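Local atomic coordinates of CBS domain-containing protein CBSX1, chloroplastic (Arabidopsis thaliana, PDB entry 4GQW), a protein that is a chloroplast CBS-pair protein that probably binds thioredoxin and tunes its activity, with its two CBS domains likely acting as a regulatory module. Residues D106-K109 / I110-T114; G130-R134 / G135-R139; E31-E35 / N36-G40. All blocks are in the same frame, centred on the assembly; numbering follows the deposited sequence.

Contact 1: residues D106-K109 / I110-T114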
loop_
_atom_site.group_PDB
_atom_site.type_symbol
_atom_site.label_atom_id
_atom_site.label_comp_id
_atom_site.label_asym_id
_atom_site.label_seq_id
_atom_site.Cartn_x
_atom_site.Cartn_y
_atom_site.Cartn_z
ATOM N N ASP A 106 15.705 -15.127 -2.674
ATOM C CA ASP A 106 16.432 -13.964 -3.173
ATOM C C ASP A 106 15.499 -12.759 -3.266
ATOM O O ASP A 106 15.835 -11.648 -2.824
ATOM C CB ASP A 106 17.038 -14.261 -4.545
ATOM C CG ASP A 106 18.076 -15.360 -4.495
ATOM O OD1 ASP A 106 18.717 -15.526 -3.436
ATOM O OD2 ASP A 106 18.258 -16.054 -5.517
ATOM N N ALA A 107 14.324 -12.993 -3.843
ATOM C CA ALA A 107 13.304 -11.962 -3.965
ATOM C C ALA A 107 12.930 -11.462 -2.580
ATOM O O ALA A 107 12.751 -10.264 -2.371
ATOM C CB ALA A 107 12.084 -12.512 -4.676
ATOM N N ALA A 108 12.833 -12.392 -1.636
ATOM C CA ALA A 108 12.554 -12.055 -0.249
ATOM C C ALA A 108 13.675 -11.203 0.329
ATOM O O ALA A 108 13.418 -10.241 1.052
ATOM C CB ALA A 108 12.369 -13.318 0.575
ATOM N N LYS A 109 14.918 -11.556 0.006
ATOM C CA LYS A 109 16.061 -10.754 0.430
ATOM C C LYS A 109 15.898 -9.315 -0.031
ATOM O O LYS A 109 16.116 -8.384 0.740
ATOM C CB LYS A 109 17.370 -11.325 -0.113
ATOM C CG LYS A 109 17.853 -12.562 0.610
ATOM C CD LYS A 109 18.999 -13.210 -0.138
ATOM C CE LYS A 109 19.333 -14.578 0.427
ATOM N NZ LYS A 109 20.358 -15.264 -0.401
ATOM N N ILE A 110 15.493 -9.132 -1.284
ATOM C CA ILE A 110 15.273 -7.779 -1.788
ATOM C C ILE A 110 14.128 -7.087 -1.054
ATOM O O ILE A 110 14.247 -5.935 -0.642
ATOM C CB ILE A 110 14.967 -7.769 -3.292
ATOM C CG1 ILE A 110 16.095 -8.451 -4.064
ATOM C CG2 ILE A 110 14.803 -6.345 -3.781
ATOM C CD1 ILE A 110 17.444 -7.814 -3.830
ATOM N N LEU A 111 13.026 -7.804 -0.881
ATOM C CA LEU A 111 11.813 -7.224 -0.320
ATOM C C LEU A 111 11.875 -7.058 1.191
ATOM O O LEU A 111 10.920 -6.584 1.802
ATOM C CB LEU A 111 10.608 -8.086 -0.687
ATOM C CG LEU A 111 10.325 -8.208 -2.185
ATOM C CD1 LEU A 111 9.381 -9.367 -2.461
ATOM C CD2 LEU A 111 9.759 -6.907 -2.718
ATOM N N LEU A 112 12.990 -7.448 1.798
ATOM C CA LEU A 112 13.129 -7.319 3.244
ATOM C C LEU A 112 14.334 -6.475 3.638
ATOM O O LEU A 112 14.324 -5.816 4.677
ATOM C CB LEU A 112 13.215 -8.694 3.902
ATOM C CG LEU A 112 11.989 -9.600 3.766
ATOM C CD1 LEU A 112 12.390 -11.047 3.999
ATOM C CD2 LEU A 112 10.890 -9.188 4.730
ATOM N N GLU A 113 15.373 -6.499 2.813
ATOM C CA GLU A 113 16.574 -5.724 3.099
ATOM C C GLU A 113 16.476 -4.328 2.500
ATOM O O GLU A 113 17.267 -3.445 2.831
ATOM C CB GLU A 113 17.815 -6.438 2.567
ATOM C CG GLU A 113 18.043 -7.801 3.185
ATOM C CD GLU A 113 19.170 -8.558 2.522
ATOM O OE1 GLU A 113 19.956 -7.930 1.782
ATOM O OE2 GLU A 113 19.267 -9.786 2.731
ATOM N N THR A 114 15.504 -4.131 1.616
ATOM C CA THR A 114 15.326 -2.834 0.985
ATOM C C THR A 114 13.984 -2.221 1.355
ATOM O O THR A 114 13.251 -2.751 2.192
ATOM C CB THR A 114 15.432 -2.923 -0.547
ATOM O OG1 THR A 114 14.312 -3.653 -1.065
ATOM C CG2 THR A 114 16.723 -3.616 -0.957
#

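Contact 2: residues G130-R134 / G135-R139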
loop_
_atom_site.group_PDB
_atom_site.type_symbol
_atom_site.label_atom_id
_atom_site.label_comp_id
_atom_site.label_asym_id
_atom_site.label_seq_id
_atom_site.Cartn_x
_atom_site.Cartn_y
_atom_site.Cartn_z
ATOM N N GLY A 130 3.872 -11.106 -14.036
ATOM C CA GLY A 130 3.363 -11.048 -12.677
ATOM C C GLY A 130 3.972 -9.970 -11.806
ATOM O O GLY A 130 4.718 -9.119 -12.284
ATOM N N ILE A 131 3.633 -10.004 -10.519
ATOM C CA ILE A 131 4.215 -9.106 -9.525
ATOM C C ILE A 131 4.362 -9.825 -8.188
ATOM O O ILE A 131 3.393 -10.361 -7.654
ATOM C CB ILE A 131 3.333 -7.863 -9.287
ATOM C CG1 ILE A 131 3.366 -6.925 -10.496
ATOM C CG2 ILE A 131 3.803 -7.111 -8.059
ATOM C CD1 ILE A 131 2.571 -5.665 -10.291
ATOM N N ILE A 132 5.574 -9.830 -7.646
ATOM C CA ILE A 132 5.818 -10.403 -6.327
ATOM C C ILE A 132 5.921 -9.304 -5.271
ATOM O O ILE A 132 6.725 -8.380 -5.394
ATOM C CB ILE A 132 7.084 -11.298 -6.309
ATOM C CG1 ILE A 132 7.383 -11.781 -4.887
ATOM C CG2 ILE A 132 8.281 -10.584 -6.911
ATOM C CD1 ILE A 132 6.610 -13.015 -4.503
ATOM N N THR A 133 5.091 -9.397 -4.238
ATOM C CA THR A 133 5.073 -8.374 -3.199
ATOM C C THR A 133 5.590 -8.900 -1.869
ATOM O O THR A 133 5.819 -10.097 -1.707
ATOM C CB THR A 133 3.661 -7.789 -2.991
ATOM O OG1 THR A 133 2.795 -8.795 -2.454
ATOM C CG2 THR A 133 3.096 -7.282 -4.304
ATOM N N ARG A 134 5.778 -7.990 -0.924
ATOM C CA ARG A 134 6.216 -8.350 0.414
ATOM C C ARG A 134 5.159 -9.216 1.081
ATOM O O ARG A 134 5.472 -10.179 1.789
ATOM C CB ARG A 134 6.451 -7.087 1.231
ATOM C CG ARG A 134 7.042 -7.342 2.591
ATOM C CD ARG A 134 7.437 -6.040 3.241
ATOM N NE ARG A 134 8.524 -5.387 2.520
ATOM C CZ ARG A 134 8.920 -4.141 2.747
ATOM N NH1 ARG A 134 8.310 -3.413 3.672
ATOM N NH2 ARG A 134 9.920 -3.619 2.050
ATOM N N GLY A 135 3.900 -8.867 0.836
ATOM C CA GLY A 135 2.780 -9.624 1.354
ATOM C C GLY A 135 2.751 -11.022 0.782
ATOM O O GLY A 135 2.352 -11.965 1.459
ATOM N N ASN A 136 3.172 -11.156 -0.473
ATOM C CA ASN A 136 3.263 -12.467 -1.101
ATOM C C ASN A 136 4.301 -13.331 -0.401
ATOM O O ASN A 136 4.118 -14.537 -0.250
ATOM C CB ASN A 136 3.606 -12.341 -2.585
ATOM C CG ASN A 136 2.532 -11.632 -3.370
ATOM O OD1 ASN A 136 2.808 -10.963 -4.364
ATOM N ND2 ASN A 136 1.291 -11.771 -2.922
ATOM N N VAL A 137 5.392 -12.706 0.027
ATOM C CA VAL A 137 6.450 -13.417 0.729
ATOM C C VAL A 137 5.974 -13.845 2.105
ATOM O O VAL A 137 6.209 -14.980 2.523
ATOM C CB VAL A 137 7.709 -12.545 0.877
ATOM C CG1 VAL A 137 8.734 -13.238 1.755
ATOM C CG2 VAL A 137 8.296 -12.244 -0.488
ATOM N N VAL A 138 5.302 -12.934 2.803
ATOM C CA VAL A 138 4.761 -13.241 4.119
ATOM C C VAL A 138 3.762 -14.387 4.033
ATOM O O VAL A 138 3.799 -15.318 4.838
ATOM C CB VAL A 138 4.069 -12.018 4.743
ATOM C CG1 VAL A 138 3.464 -12.383 6.086
ATOM C CG2 VAL A 138 5.058 -10.882 4.899
ATOM N N ARG A 139 2.878 -14.317 3.041
ATOM C CA ARG A 139 1.902 -15.371 2.805
ATOM C C ARG A 139 2.590 -16.689 2.509
ATOM O O ARG A 139 2.174 -17.738 3.001
ATOM C CB ARG A 139 0.980 -15.003 1.646
ATOM C CG ARG A 139 0.186 -16.184 1.118
ATOM C CD ARG A 139 -1.071 -15.747 0.402
ATOM N NE ARG A 139 -0.778 -14.885 -0.736
ATOM C CZ ARG A 139 -1.537 -13.859 -1.103
ATOM N NH1 ARG A 139 -2.632 -13.563 -0.417
ATOM N NH2 ARG A 139 -1.203 -13.125 -2.152
#

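Contact 3: residues E31-E35 / N36-G40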
loop_
_atom_site.group_PDB
_atom_site.type_symbol
_atom_site.label_atom_id
_atom_site.label_comp_id
_atom_site.label_asym_id
_atom_site.label_seq_id
_atom_site.Cartn_x
_atom_site.Cartn_y
_atom_site.Cartn_z
ATOM N N GLU A 31 -8.302 6.808 -11.436
ATOM C CA GLU A 31 -9.569 6.100 -11.314
ATOM C C GLU A 31 -9.343 4.604 -11.104
ATOM O O GLU A 31 -10.024 3.978 -10.294
ATOM C CB GLU A 31 -10.450 6.344 -12.540
ATOM C CG GLU A 31 -10.790 7.808 -12.779
ATOM C CD GLU A 31 -11.907 7.994 -13.788
ATOM O OE1 GLU A 31 -13.031 7.517 -13.522
ATOM O OE2 GLU A 31 -11.663 8.615 -14.846
ATOM N N LEU A 32 -8.379 4.040 -11.825
ATOM C CA LEU A 32 -8.027 2.632 -11.668
ATOM C C LEU A 32 -7.470 2.373 -10.272
ATOM O O LEU A 32 -7.783 1.354 -9.647
ATOM C CB LEU A 32 -7.024 2.199 -12.742
ATOM C CG LEU A 32 -7.572 1.455 -13.967
ATOM C CD1 LEU A 32 -8.086 0.082 -13.577
ATOM C CD2 LEU A 32 -8.665 2.249 -14.660
ATOM N N LEU A 33 -6.655 3.306 -9.784
ATOM C CA LEU A 33 -6.130 3.239 -8.423
ATOM C C LEU A 33 -7.262 3.162 -7.411
ATOM O O LEU A 33 -7.248 2.322 -6.512
ATOM C CB LEU A 33 -5.275 4.468 -8.112
ATOM C CG LEU A 33 -3.886 4.571 -8.735
ATOM C CD1 LEU A 33 -3.258 5.915 -8.407
ATOM C CD2 LEU A 33 -3.015 3.441 -8.237
ATOM N N VAL A 34 -8.238 4.051 -7.562
ATOM C CA VAL A 34 -9.371 4.106 -6.649
ATOM C C VAL A 34 -10.202 2.832 -6.704
ATOM O O VAL A 34 -10.499 2.226 -5.674
ATOM C CB VAL A 34 -10.279 5.312 -6.956
ATOM C CG1 VAL A 34 -11.614 5.172 -6.248
ATOM C CG2 VAL A 34 -9.586 6.608 -6.563
ATOM N N GLU A 35 -10.565 2.429 -7.915
ATOM C CA GLU A 35 -11.396 1.251 -8.124
ATOM C C GLU A 35 -10.763 -0.013 -7.566
ATOM O O GLU A 35 -11.441 -0.833 -6.947
ATOM C CB GLU A 35 -11.678 1.064 -9.612
ATOM C CG GLU A 35 -12.628 2.087 -10.189
ATOM C CD GLU A 35 -12.830 1.903 -11.672
ATOM O OE1 GLU A 35 -12.190 0.999 -12.248
ATOM O OE2 GLU A 35 -13.626 2.662 -12.261
ATOM N N ASN A 36 -9.460 -0.165 -7.784
ATOM C CA ASN A 36 -8.781 -1.400 -7.412
ATOM C C ASN A 36 -8.021 -1.340 -6.090
ATOM O O ASN A 36 -7.237 -2.239 -5.789
ATOM C CB ASN A 36 -7.845 -1.849 -8.534
ATOM C CG ASN A 36 -8.588 -2.180 -9.813
ATOM O OD1 ASN A 36 -8.363 -1.563 -10.854
ATOM N ND2 ASN A 36 -9.481 -3.160 -9.741
ATOM N N ARG A 37 -8.261 -0.290 -5.306
ATOM C CA ARG A 37 -7.634 -0.128 -3.992
ATOM C C ARG A 37 -6.115 -0.291 -4.018
ATOM O O ARG A 37 -5.555 -1.003 -3.187
ATOM C CB ARG A 37 -8.222 -1.124 -2.988
ATOM C CG ARG A 37 -9.643 -0.833 -2.542
ATOM C CD ARG A 37 -9.718 0.423 -1.695
ATOM N NE ARG A 37 -10.955 0.482 -0.921
ATOM C CZ ARG A 37 -11.267 1.469 -0.087
ATOM N NH1 ARG A 37 -10.434 2.486 0.080
ATOM N NH2 ARG A 37 -12.411 1.439 0.580
ATOM N N ILE A 38 -5.450 0.362 -4.965
ATOM C CA ILE A 38 -4.003 0.214 -5.100
ATOM C C ILE A 38 -3.264 1.546 -5.054
ATOM O O ILE A 38 -3.878 2.609 -5.119
ATOM C CB ILE A 38 -3.633 -0.520 -6.393
ATOM C CG1 ILE A 38 -4.499 -0.013 -7.548
ATOM C CG2 ILE A 38 -3.810 -2.019 -6.216
ATOM C CD1 ILE A 38 -4.300 -0.765 -8.840
ATOM N N THR A 39 -1.941 1.476 -4.948
ATOM C CA THR A 39 -1.114 2.672 -4.843
ATOM C C THR A 39 -0.276 2.898 -6.098
ATOM O O THR A 39 0.401 3.919 -6.224
ATOM C CB THR A 39 -0.171 2.592 -3.636
ATOM O OG1 THR A 39 0.849 1.617 -3.884
ATOM C CG2 THR A 39 -0.945 2.206 -2.389
ATOM N N GLY A 40 -0.316 1.942 -7.019
ATOM C CA GLY A 40 0.415 2.066 -8.266
ATOM C C GLY A 40 0.295 0.853 -9.162
ATOM O O GLY A 40 -0.253 -0.173 -8.763
#

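Contact 1: residues D106-K109 / I110-T114
The carbonyls of D106, A107 and K109 meet the amides of I110, L111 and E113 in a local contact along helix 104-113, which lies within the second CBS domain. These are regular helical bonds between residues four apart, as from L111 N to A107 O at 2.9 Å. K109 O also receives L112 N in a weak bond of 3.4 Å. T114 is the first residue to leave helical backbone angles, and its OG1 is hydrogen-bonded to Y116 N just beyond.

On the buried side, A108 CB faces L112 CD1 at 4.1 Å. The CG of L112 stands anti to its own carbonyl carbon (chi1 -63°), which lays the branch back along the helix beside A108 O. L111 leans over A107 O in the same manner and reaches L119 of the neighbouring strand and V137 of helix 134-142. K70 and N73 of the second subunit cover A108 and L112.

K109 and E113 form a more polar side, partly covered by W69 and T68 of the second subunit. The two run side by side, and E113 OE2 touches the aliphatic root of the lysine, 3.7 Å from K109 CB. Their charged ends stay apart, with K109 NZ 6.4 Å from E113 OE2, because the extended lysine runs back toward the start of the helix. There K109 NZ makes a weak salt bridge with D106 OD1 at 3.5 Å. A helix packed in this way through its apolar side is typical of the connection in a beta-alpha-beta unit, here between strands 98-99 and 118-122 of the CBS fold.

Contact 2: residues G130-R134 / G135-R139
T133 and N136 meet where strand 128-133 runs into helix 134-142. From the backbone of T133, CB comes to 4.0 Å from G135 N. At the tip, OG1 accepts N136 N at 3.1 Å with an N-H...O angle of 146°. The first torsion places it there: at 67° OG1 sits between the backbone N and the carbonyl carbon, turned to the start of the helix. T133 is thus the N-cap, and its own O takes V137 N at 3.2 Å, so one residue serves two amides of the first turn. This strand-to-helix junction closes the second CBS domain, and its sequence, with G130, T133 and N136 spaced by three, resembles the stretch that lines the nucleotide cleft in ligand-binding CBS relatives. I132, on the buried face, brings CD1 across N136 CB at 3.6 Å, with V137 CG2 farther along at 4.4 Å. L111 and L119 pack on the same isoleucine. R134 gives its O to V138 N at 2.9 Å, while its side chain bends at chi3 (-66°) and delivers weak bonds from NE to L111 O and from NH2 to Y116 O.

Contact 3: residues E31-E35 / N36-G40
A Schellman motif ends helix 26-35 here, with L33 and V34 supplying the carbonyls and I38 and R37 the amides. I38 N donates to L33 O at 3.1 Å, almost straight at 167°, lying in the carbonyl plane on a lone pair. The companion bond, from R37 N to V34 O, is weak at 3.4 Å. R37 makes the turn by adopting left-handed backbone angles (phi 51°), and one step earlier N36 N still closes a regular helical bond on L32 O at 2.9 Å.

The two ends of the motif also touch through their side chains. L33 CD2 lies 3.8 Å from I38 CG1 and 3.3 Å from G40 N, so the leucine fills the inside of the bend; it packs further on F41 and L59. The I38 CG1 methylene, in turn, rests over the helix backbone, 3.7 Å from L33 CA. N36 lies alongside L32, pointing the same way, and also packs on H18. An alanine here removes the amide group, which would probably cost L32 and H18 their packing against it. V34 and R37 face the second subunit, where they pack against R139 and N136 respectively. A hydrophobic pair spanning the paired backbone bonds, as L33 and I38 do, is typical of a Schellman helix end, which here turns the chain into strand 40-44.

In the fold
Contact 2 is the most buried of the three; contacts 1 and 3 each have a covered and an open side. Contacts 1 and 2 belong to the second CBS domain and touch directly, L111 CD1 lying 3.7 Å from V137 CG2, so that helix 104-113 rests on the junction made by contact 2. Contact 3, in the first CBS domain, has its centre about 18 Å from that of contact 2. Contact 1 joins backbone bonds and a weak ion pair within one helix; in contact 2 a hydroxyl caps the start of another; contact 3 ends a third, partly through apolar packing. All three reach the second subunit, and residues of contacts 2 and 3 meet across that interface.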